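Local coordinates for protein phosphatase (Thermotoga maritima, PDB 1NF2) that probably acts as a magnesium-dependent phosphatase of the haloacid dehalogenase superfamily, pairing a catalytic core with a separate substrate-binding domain, at residues I63-A68 against T145-L150; V172-S177 against L182-K187; G11-D16 against S252-V257; R228-M231 against K237-E240. All blocks are in the same frame, centred on the assembly; numbering follows the deposited sequence.

Contact 1 of 4, residues I63-A68 against T145-L150; sequences IAYNGA and TTKLLL
Thr-146 lays its methyl over one face of the Tyr-65 ring, a CH-pi contact with CG2 3.9 Å from the ring centroid and 20° off the normal, shifted toward the rim. The closest pair is Thr-146 CG2 and Tyr-65 CD1 at 3.7 Å, and the two side chains cross at about a right angle. Ala-68 CB reaches the same methyl, 4.1 Å from Thr-146 CG2. At the ring edge, near its plane, lies Lys-147 CE, 4.3 Å from Tyr-65 CD1. Thr-146 sets OG1 opposite its own carbonyl carbon (chi1 -58°), which turns CG2 to the ring and sends OG1 to a water 2.7 Å away; that water also gives a weak bond to Tyr-65 OH. Here the loop after strand 62-64 of the core sheet meets the residues leading into strand 147-151 of the cap sheet, a core-to-cap contact consistent with a capped haloacid dehalogenase phosphatase. Tyr-65 OH further bonds Asp-108 of the cap. With the ring cut back to an alanine here, the Thr-146 methyl is likely to lose its aromatic cover and Asp-108 this hydroxyl. Farther out, Lys-147 NZ is drawn into a salt bridge with Glu-183, with a cation-pi contact to Tyr-105. Tyr-65 itself sits at positive phi in a tight loop closed by Gly-67 N to Ala-64 O at 3.0 Å; a beta carbon on Gly-67 would jam against the Asn-66 carbonyl.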
# COMPACT_ATOMS: atom_id res chain seq x y z
N ILE A 63 -7.31 -1.24 1.76
CA ILE A 63 -6.37 -2.01 0.96
C ILE A 63 -5.00 -1.54 1.44
O ILE A 63 -4.67 -0.35 1.34
CB ILE A 63 -6.53 -1.73 -0.56
CG1 ILE A 63 -7.91 -2.22 -1.04
CG2 ILE A 63 -5.43 -2.46 -1.35
CD1 ILE A 63 -8.17 -1.97 -2.51
N ALA A 64 -4.22 -2.47 1.98
CA ALA A 64 -2.89 -2.18 2.52
C ALA A 64 -1.80 -3.03 1.85
O ALA A 64 -2.11 -3.93 1.06
CB ALA A 64 -2.90 -2.43 4.03
N TYR A 65 -0.54 -2.74 2.16
CA TYR A 65 0.59 -3.48 1.57
C TYR A 65 0.45 -3.59 0.06
O TYR A 65 0.78 -4.62 -0.53
CB TYR A 65 0.67 -4.89 2.17
CG TYR A 65 1.16 -4.93 3.60
CD1 TYR A 65 2.51 -4.76 3.91
CD2 TYR A 65 0.27 -5.14 4.65
CE1 TYR A 65 2.96 -4.81 5.23
CE2 TYR A 65 0.71 -5.19 5.97
CZ TYR A 65 2.05 -5.03 6.26
OH TYR A 65 2.48 -5.09 7.56
N ASN A 66 -0.04 -2.52 -0.56
CA ASN A 66 -0.20 -2.47 -2.01
C ASN A 66 -1.00 -3.63 -2.62
O ASN A 66 -0.68 -4.13 -3.70
CB ASN A 66 1.18 -2.39 -2.67
CG ASN A 66 1.11 -2.06 -4.15
OD1 ASN A 66 0.36 -1.18 -4.55
ND2 ASN A 66 1.89 -2.77 -4.96
N GLY A 67 -2.04 -4.07 -1.92
CA GLY A 67 -2.86 -5.14 -2.44
C GLY A 67 -2.84 -6.49 -1.74
O GLY A 67 -3.72 -7.32 -1.99
N ALA A 68 -1.85 -6.71 -0.87
CA ALA A 68 -1.73 -7.99 -0.17
C ALA A 68 -2.79 -8.14 0.92
O ALA A 68 -3.20 -9.26 1.25
CB ALA A 68 -0.33 -8.13 0.44
N THR A 145 5.53 -14.52 5.89
CA THR A 145 5.74 -13.08 5.93
C THR A 145 5.04 -12.40 4.76
O THR A 145 4.90 -12.99 3.68
CB THR A 145 7.24 -12.77 5.86
OG1 THR A 145 7.44 -11.35 5.92
CG2 THR A 145 7.84 -13.30 4.57
N THR A 146 4.60 -11.16 4.98
CA THR A 146 3.93 -10.40 3.94
C THR A 146 5.02 -9.97 2.96
O THR A 146 4.80 -9.96 1.75
CB THR A 146 3.23 -9.14 4.50
OG1 THR A 146 2.29 -9.53 5.50
CG2 THR A 146 2.51 -8.39 3.40
N LYS A 147 6.18 -9.62 3.50
CA LYS A 147 7.29 -9.25 2.64
C LYS A 147 8.62 -9.13 3.38
O LYS A 147 8.68 -9.03 4.60
CB LYS A 147 7.00 -7.95 1.88
CG LYS A 147 6.96 -6.69 2.70
CD LYS A 147 6.80 -5.50 1.77
CE LYS A 147 6.57 -4.20 2.52
NZ LYS A 147 6.23 -3.09 1.58
N LEU A 148 9.70 -9.17 2.59
CA LEU A 148 11.05 -9.09 3.12
C LEU A 148 11.65 -7.85 2.52
O LEU A 148 11.29 -7.44 1.41
CB LEU A 148 11.86 -10.32 2.70
CG LEU A 148 11.28 -11.63 3.25
CD1 LEU A 148 11.99 -12.83 2.62
CD2 LEU A 148 11.43 -11.65 4.76
N LEU A 149 12.57 -7.24 3.25
CA LEU A 149 13.22 -6.04 2.76
C LEU A 149 14.69 -6.08 3.15
O LEU A 149 15.03 -6.37 4.29
CB LEU A 149 12.54 -4.81 3.36
CG LEU A 149 12.99 -3.44 2.85
CD1 LEU A 149 11.94 -2.40 3.18
CD2 LEU A 149 14.33 -3.07 3.47
N LEU A 150 15.55 -5.79 2.18
CA LEU A 150 16.98 -5.75 2.44
C LEU A 150 17.44 -4.31 2.35
O LEU A 150 16.98 -3.55 1.50
CB LEU A 150 17.75 -6.58 1.40
CG LEU A 150 17.81 -8.10 1.61
CD1 LEU A 150 16.41 -8.69 1.55
CD2 LEU A 150 18.71 -8.70 0.55
O HOH W 1 2.46 -7.88 7.59

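Contact 2 of 4, residues V172-S177 against L182-K187; sequences VKVFKS and LEIVPK
Lys-173 and Val-185 satisfy each other's backbones with a reciprocal pair of hydrogen bonds, Lys-173 N to Val-185 O and Val-185 N to Lys-173 O, both 2.9 Å. Phe-175 and Glu-183 repeat the pattern: Glu-183 N meets Phe-175 O at 2.7 Å and 172°, the straightest of the four, while Phe-175 N gives to Glu-183 O. Two of these acceptors take a second, softer approach from a CA-H: Ile-184 CA stands 3.2 Å from Lys-173 O, and Val-174 CA approaches Glu-183 O. The backbones of Leu-182 and Ile-184 pair with Leu-150 and Leu-148 on the next strand. Phe-175 holds its ring between backbone N and carbonyl carbon (chi1 69°), a rotation that lays it alongside the Glu-183 side chain, whose CB covers a face; Val-185 CG2 meets the ring edge. Were Glu-183 shortened to an alanine, CB would stay over that face, but Lys-147 would probably lose its salt-bridge carboxylate and Phe-175 CZ the Glu-183 CD group 4.0 Å away. On the other face, Val-172 CG2 presses tightly on Ile-184 CG2 at 3.4 Å, and Lys-176 NZ pairs with Asp-158. This is an antiparallel beta hairpin, with strand 172-178 at the edge of the six-stranded cap sheet.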
# COMPACT_ATOMS: atom_id res chain seq x y z
N VAL A 172 8.35 -15.17 -6.65
CA VAL A 172 8.24 -13.98 -5.83
C VAL A 172 8.62 -12.75 -6.65
O VAL A 172 9.28 -12.86 -7.69
CB VAL A 172 9.15 -14.13 -4.57
CG1 VAL A 172 10.54 -13.57 -4.85
CG2 VAL A 172 8.51 -13.47 -3.38
N LYS A 173 8.19 -11.57 -6.19
CA LYS A 173 8.50 -10.31 -6.87
C LYS A 173 9.64 -9.62 -6.13
O LYS A 173 9.59 -9.44 -4.92
CB LYS A 173 7.26 -9.41 -6.87
CG LYS A 173 7.51 -7.97 -7.32
CD LYS A 173 7.22 -7.76 -8.80
CE LYS A 173 8.15 -8.58 -9.69
NZ LYS A 173 7.88 -8.34 -11.14
N VAL A 174 10.68 -9.23 -6.86
CA VAL A 174 11.82 -8.56 -6.24
C VAL A 174 12.11 -7.23 -6.93
O VAL A 174 12.31 -7.19 -8.14
CB VAL A 174 13.08 -9.46 -6.30
CG1 VAL A 174 12.83 -10.77 -5.58
CG2 VAL A 174 13.45 -9.73 -7.73
N PHE A 175 12.12 -6.14 -6.17
CA PHE A 175 12.38 -4.83 -6.76
C PHE A 175 12.91 -3.81 -5.77
O PHE A 175 12.71 -3.93 -4.56
CB PHE A 175 11.11 -4.27 -7.43
CG PHE A 175 10.03 -3.89 -6.45
CD1 PHE A 175 9.27 -4.86 -5.82
CD2 PHE A 175 9.79 -2.55 -6.15
CE1 PHE A 175 8.28 -4.52 -4.88
CE2 PHE A 175 8.82 -2.19 -5.21
CZ PHE A 175 8.06 -3.18 -4.58
N LYS A 176 13.60 -2.80 -6.30
CA LYS A 176 14.14 -1.73 -5.48
C LYS A 176 13.02 -0.73 -5.27
O LYS A 176 12.37 -0.32 -6.24
CB LYS A 176 15.31 -1.05 -6.21
CG LYS A 176 16.52 -1.94 -6.45
CD LYS A 176 17.39 -2.07 -5.21
CE LYS A 176 17.97 -0.71 -4.81
NZ LYS A 176 18.74 -0.07 -5.91
N SER A 177 12.77 -0.34 -4.03
CA SER A 177 11.73 0.64 -3.75
C SER A 177 12.41 1.99 -3.79
O SER A 177 11.81 3.01 -4.15
CB SER A 177 11.09 0.39 -2.38
OG SER A 177 12.04 0.55 -1.34
N LEU A 182 15.51 -2.79 -0.92
CA LEU A 182 15.19 -3.88 -1.85
C LEU A 182 14.02 -4.63 -1.22
O LEU A 182 14.09 -5.05 -0.06
CB LEU A 182 16.38 -4.83 -1.98
CG LEU A 182 16.63 -5.56 -3.30
CD1 LEU A 182 17.57 -6.73 -3.04
CD2 LEU A 182 15.34 -6.05 -3.92
N GLU A 183 12.95 -4.81 -1.99
CA GLU A 183 11.77 -5.50 -1.47
C GLU A 183 11.46 -6.80 -2.18
O GLU A 183 11.65 -6.93 -3.38
CB GLU A 183 10.54 -4.60 -1.58
CG GLU A 183 10.58 -3.33 -0.75
CD GLU A 183 9.25 -2.58 -0.79
OE1 GLU A 183 8.21 -3.15 -0.39
OE2 GLU A 183 9.24 -1.41 -1.23
N ILE A 184 10.97 -7.77 -1.41
CA ILE A 184 10.56 -9.07 -1.93
C ILE A 184 9.11 -9.23 -1.48
O ILE A 184 8.84 -9.24 -0.27
CB ILE A 184 11.38 -10.24 -1.34
CG1 ILE A 184 12.85 -10.13 -1.76
CG2 ILE A 184 10.83 -11.56 -1.84
CD1 ILE A 184 13.62 -9.12 -1.00
N VAL A 185 8.19 -9.34 -2.43
CA VAL A 185 6.77 -9.47 -2.10
C VAL A 185 6.05 -10.58 -2.85
O VAL A 185 6.55 -11.09 -3.86
CB VAL A 185 6.04 -8.13 -2.37
CG1 VAL A 185 6.64 -7.02 -1.50
CG2 VAL A 185 6.15 -7.78 -3.86
N PRO A 186 4.84 -10.95 -2.39
CA PRO A 186 4.08 -12.00 -3.05
C PRO A 186 3.98 -11.71 -4.54
O PRO A 186 3.80 -10.57 -4.95
CB PRO A 186 2.74 -11.96 -2.33
CG PRO A 186 3.15 -11.60 -0.94
CD PRO A 186 4.12 -10.46 -1.20
N LYS A 187 4.13 -12.76 -5.33
CA LYS A 187 4.09 -12.66 -6.77
C LYS A 187 3.08 -11.68 -7.34
O LYS A 187 3.28 -10.47 -7.27
CB LYS A 187 3.87 -14.04 -7.39
CG LYS A 187 4.28 -14.14 -8.84
CD LYS A 187 5.74 -13.78 -9.01
CE LYS A 187 6.34 -14.55 -10.17
NZ LYS A 187 5.58 -14.34 -11.43

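Contact 3 of 4, residues G11-D16 against S252-V257; sequences GTLLND and SGVSYV
Thr-12 O and Val-254 N are joined by a water, which donates to the carbonyl oxygen at 3.0 Å and accepts from the amide at 3.1 Å. The first segment carries the end of the DxDGT sequence, the first signature motif of the haloacid dehalogenase fold, and the second is the opening turn of helix 253-258, where an amide has no earlier turn to bond to; the water serves that buried N-H instead. Thr-12 lies beside the magnesium site: its side chain is about 4 Å from the bound ion, which Asp-8, Asp-10 and Asp-214 hold. Its OG1 makes a weak hydrogen bond back to Asp-10 O, while Gly-11 O takes one from Asn-233 ND2. Apart from the water, the contact is van der Waals packing by one branch of Val-254. Val-254 CG2 stands opposite its own carbonyl carbon (CG1 chi1 176°), which directs it at residues 12-13, 3.7 Å from Thr-12 O. Phe-212 and Met-231 touch both Thr-12 and Val-254, and Asp-24 of helix 22-31 touches Leu-13 and Val-254. The same Val-254 CG2 lies 4.2 Å from Leu-13 CA. On the leucine side chain, Leu-13 CD2 just meets Val-254 CG2 at 4.5 Å.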
# COMPACT_ATOMS: atom_id res chain seq x y z
N GLY A 11 0.89 10.96 -1.77
CA GLY A 11 0.79 11.66 -3.04
C GLY A 11 -0.63 11.92 -3.54
O GLY A 11 -0.81 12.45 -4.63
N THR A 12 -1.62 11.58 -2.72
CA THR A 12 -3.03 11.72 -3.11
C THR A 12 -3.88 12.42 -2.04
O THR A 12 -4.08 13.64 -2.11
CB THR A 12 -3.60 10.31 -3.41
OG1 THR A 12 -2.77 9.69 -4.40
CG2 THR A 12 -5.04 10.39 -3.92
N LEU A 13 -4.38 11.67 -1.06
CA LEU A 13 -5.17 12.27 0.01
C LEU A 13 -4.24 12.95 1.03
O LEU A 13 -4.63 13.92 1.67
CB LEU A 13 -6.02 11.22 0.73
CG LEU A 13 -7.46 11.55 1.13
CD1 LEU A 13 -7.85 10.68 2.32
CD2 LEU A 13 -7.60 13.02 1.50
N LEU A 14 -3.03 12.41 1.18
CA LEU A 14 -2.06 12.99 2.11
C LEU A 14 -1.18 13.98 1.36
O LEU A 14 -0.78 13.73 0.23
CB LEU A 14 -1.15 11.91 2.70
CG LEU A 14 -1.80 10.78 3.51
CD1 LEU A 14 -0.72 9.79 3.94
CD2 LEU A 14 -2.52 11.35 4.72
N ASN A 15 -0.89 15.12 1.98
CA ASN A 15 -0.02 16.09 1.32
C ASN A 15 1.42 15.64 1.54
O ASN A 15 1.66 14.60 2.16
CB ASN A 15 -0.27 17.52 1.85
CG ASN A 15 0.07 17.69 3.33
OD1 ASN A 15 -0.40 18.65 3.96
ND2 ASN A 15 0.87 16.80 3.89
N ASP A 16 2.37 16.41 1.03
CA ASP A 16 3.77 16.05 1.18
C ASP A 16 4.25 15.95 2.63
O ASP A 16 5.31 15.40 2.89
CB ASP A 16 4.65 17.02 0.38
CG ASP A 16 4.58 16.77 -1.12
OD1 ASP A 16 4.02 15.72 -1.52
OD2 ASP A 16 5.08 17.61 -1.89
N SER A 252 -5.76 20.65 -2.20
CA SER A 252 -6.79 19.71 -1.79
C SER A 252 -7.33 19.26 -3.12
O SER A 252 -8.51 19.45 -3.43
CB SER A 252 -7.85 20.41 -0.95
OG SER A 252 -7.32 20.80 0.31
N GLY A 253 -6.42 18.68 -3.92
CA GLY A 253 -6.77 18.20 -5.24
C GLY A 253 -7.96 17.28 -5.20
O GLY A 253 -8.80 17.31 -6.11
N VAL A 254 -8.05 16.47 -4.16
CA VAL A 254 -9.16 15.54 -4.00
C VAL A 254 -10.49 16.28 -3.90
O VAL A 254 -11.43 15.97 -4.64
CB VAL A 254 -8.98 14.66 -2.74
CG1 VAL A 254 -10.20 13.77 -2.55
CG2 VAL A 254 -7.72 13.82 -2.88
N SER A 255 -10.57 17.24 -2.98
CA SER A 255 -11.80 18.02 -2.79
C SER A 255 -12.22 18.74 -4.06
O SER A 255 -13.39 18.76 -4.41
CB SER A 255 -11.60 19.09 -1.70
OG SER A 255 -11.58 18.52 -0.40
N TYR A 256 -11.24 19.32 -4.75
CA TYR A 256 -11.51 20.07 -5.97
C TYR A 256 -12.38 19.32 -6.98
O TYR A 256 -13.24 19.93 -7.62
CB TYR A 256 -10.19 20.50 -6.61
CG TYR A 256 -10.33 21.56 -7.67
CD1 TYR A 256 -10.54 21.22 -9.00
CD2 TYR A 256 -10.26 22.92 -7.33
CE1 TYR A 256 -10.67 22.21 -9.99
CE2 TYR A 256 -10.39 23.91 -8.31
CZ TYR A 256 -10.59 23.55 -9.63
OH TYR A 256 -10.72 24.52 -10.60
N VAL A 257 -12.17 18.02 -7.12
CA VAL A 257 -12.96 17.22 -8.05
C VAL A 257 -14.10 16.52 -7.32
O VAL A 257 -15.21 16.38 -7.84
CB VAL A 257 -12.09 16.15 -8.77
CG1 VAL A 257 -12.97 15.08 -9.41
CG2 VAL A 257 -11.23 16.80 -9.83
O HOH W 2 -5.83 16.03 -2.01

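Contact 4 of 4, residues R228-M231 against K237-E240; sequences RVAM and KVKE
Val-238 puts CG1 against the methyl of Ala-230, with Val-238 CG1 and Ala-230 CB 3.7 Å apart. That branch stands opposite the backbone N of Val-238 (chi1 163°), which directs it at the strand. Leu-219 and Phe-222 of helix 216-222 also touch Val-238, so the valine fills the seam between two helices and the strand; its side chain is about 6 Å from that of Asp-218, a magnesium-binding residue to which no ion is bound in this model. The next residue, Lys-239, brings its backbone in closest: Lys-239 CA is 3.8 Å from Ala-230 CB, and the small alanine allows the two CA atoms to come within 5.3 Å. Helix 236-241 is the crossover of a beta-alpha-beta unit, packing here on strand 227-230 before the chain enters strand 244-245; Ala-230 pairs through its backbone with Ile-244 of that strand. The aliphatic part of Lys-239 then runs alongside the chain leaving strand 227-230, CG 4.1 Å from Ala-230 CB and CD 4.1 Å from Met-231 O. A bend at chi3 (-112°) turns the chain on to NZ, which donates to Glu-232 O. Back at the main chain, Lys-239 O receives a hydrogen bond from Ser-242 OG, just past the helix.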
# COMPACT_ATOMS: atom_id res chain seq x y z
N ARG A 228 -11.89 7.92 -13.36
CA ARG A 228 -10.47 7.96 -12.98
C ARG A 228 -9.87 9.37 -12.82
O ARG A 228 -9.81 10.15 -13.77
CB ARG A 228 -9.65 7.16 -14.00
CG ARG A 228 -10.15 5.72 -14.15
CD ARG A 228 -9.36 4.96 -15.19
NE ARG A 228 -9.65 5.42 -16.55
CZ ARG A 228 -10.75 5.13 -17.22
NH1 ARG A 228 -11.69 4.37 -16.66
NH2 ARG A 228 -10.93 5.60 -18.45
N VAL A 229 -9.41 9.67 -11.61
CA VAL A 229 -8.83 10.98 -11.30
C VAL A 229 -7.36 10.89 -10.95
O VAL A 229 -6.98 10.20 -10.01
CB VAL A 229 -9.57 11.64 -10.10
CG1 VAL A 229 -9.08 13.09 -9.94
CG2 VAL A 229 -11.08 11.61 -10.31
N ALA A 230 -6.53 11.59 -11.71
CA ALA A 230 -5.09 11.63 -11.48
C ALA A 230 -4.75 12.92 -10.75
O ALA A 230 -5.32 13.97 -11.05
CB ALA A 230 -4.34 11.59 -12.80
N MET A 231 -3.83 12.84 -9.79
CA MET A 231 -3.42 14.02 -9.06
C MET A 231 -2.54 14.81 -10.03
O MET A 231 -1.96 14.23 -10.95
CB MET A 231 -2.63 13.61 -7.80
CG MET A 231 -3.45 12.82 -6.78
SD MET A 231 -5.11 13.55 -6.49
CE MET A 231 -5.37 13.25 -5.12
N LYS A 237 2.28 8.85 -17.13
CA LYS A 237 1.51 7.67 -17.49
C LYS A 237 0.13 7.63 -16.81
O LYS A 237 -0.85 7.25 -17.42
CB LYS A 237 2.31 6.41 -17.15
CG LYS A 237 1.80 5.15 -17.84
CD LYS A 237 2.59 3.92 -17.42
CE LYS A 237 2.07 2.68 -18.12
NZ LYS A 237 2.65 1.42 -17.58
N VAL A 238 0.08 8.00 -15.53
CA VAL A 238 -1.18 7.99 -14.79
C VAL A 238 -2.17 9.03 -15.29
O VAL A 238 -3.36 8.75 -15.40
CB VAL A 238 -0.93 8.20 -13.27
CG1 VAL A 238 -2.24 8.59 -12.55
CG2 VAL A 238 -0.39 6.91 -12.67
N LYS A 239 -1.67 10.22 -15.60
CA LYS A 239 -2.54 11.28 -16.09
C LYS A 239 -3.17 10.91 -17.42
O LYS A 239 -4.35 11.18 -17.66
CB LYS A 239 -1.75 12.58 -16.22
CG LYS A 239 -1.19 13.06 -14.90
CD LYS A 239 -0.93 14.55 -14.89
CE LYS A 239 0.54 14.85 -14.83
NZ LYS A 239 0.78 16.22 -14.30
N GLU A 240 -2.39 10.27 -18.28
CA GLU A 240 -2.86 9.87 -19.60
C GLU A 240 -3.90 8.75 -19.54
O GLU A 240 -4.62 8.53 -20.50
CB GLU A 240 -1.68 9.45 -20.47
CG GLU A 240 -0.65 10.55 -20.65
CD GLU A 240 0.53 10.12 -21.50
OE1 GLU A 240 1.14 9.08 -21.19
OE2 GLU A 240 0.85 10.84 -22.47

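How the contacts relate
Contacts 3 and 4 belong to the core domain and contact 2 to the cap, while contact 1 spans the two. Contacts 1 and 2 have centres 9 Å apart and share the cap sheet through neighbouring strands 147-151 and 181-186. Contacts 3 and 4, whose centres are 13 Å apart, also touch where Val-257 meets Val-229. The core half of contact 1 is the loop that follows strand 62-64, a strand of the same eight-stranded sheet as 227-230. Along the chain, contacts 1, 2 and 4 follow in series inside the loop closed by contact 3. The cap strands come between core strands 76-80 and 209-213, making the cap an insertion; contact 1 brings its Lys-147 side chain to about 13 Å from the magnesium ion.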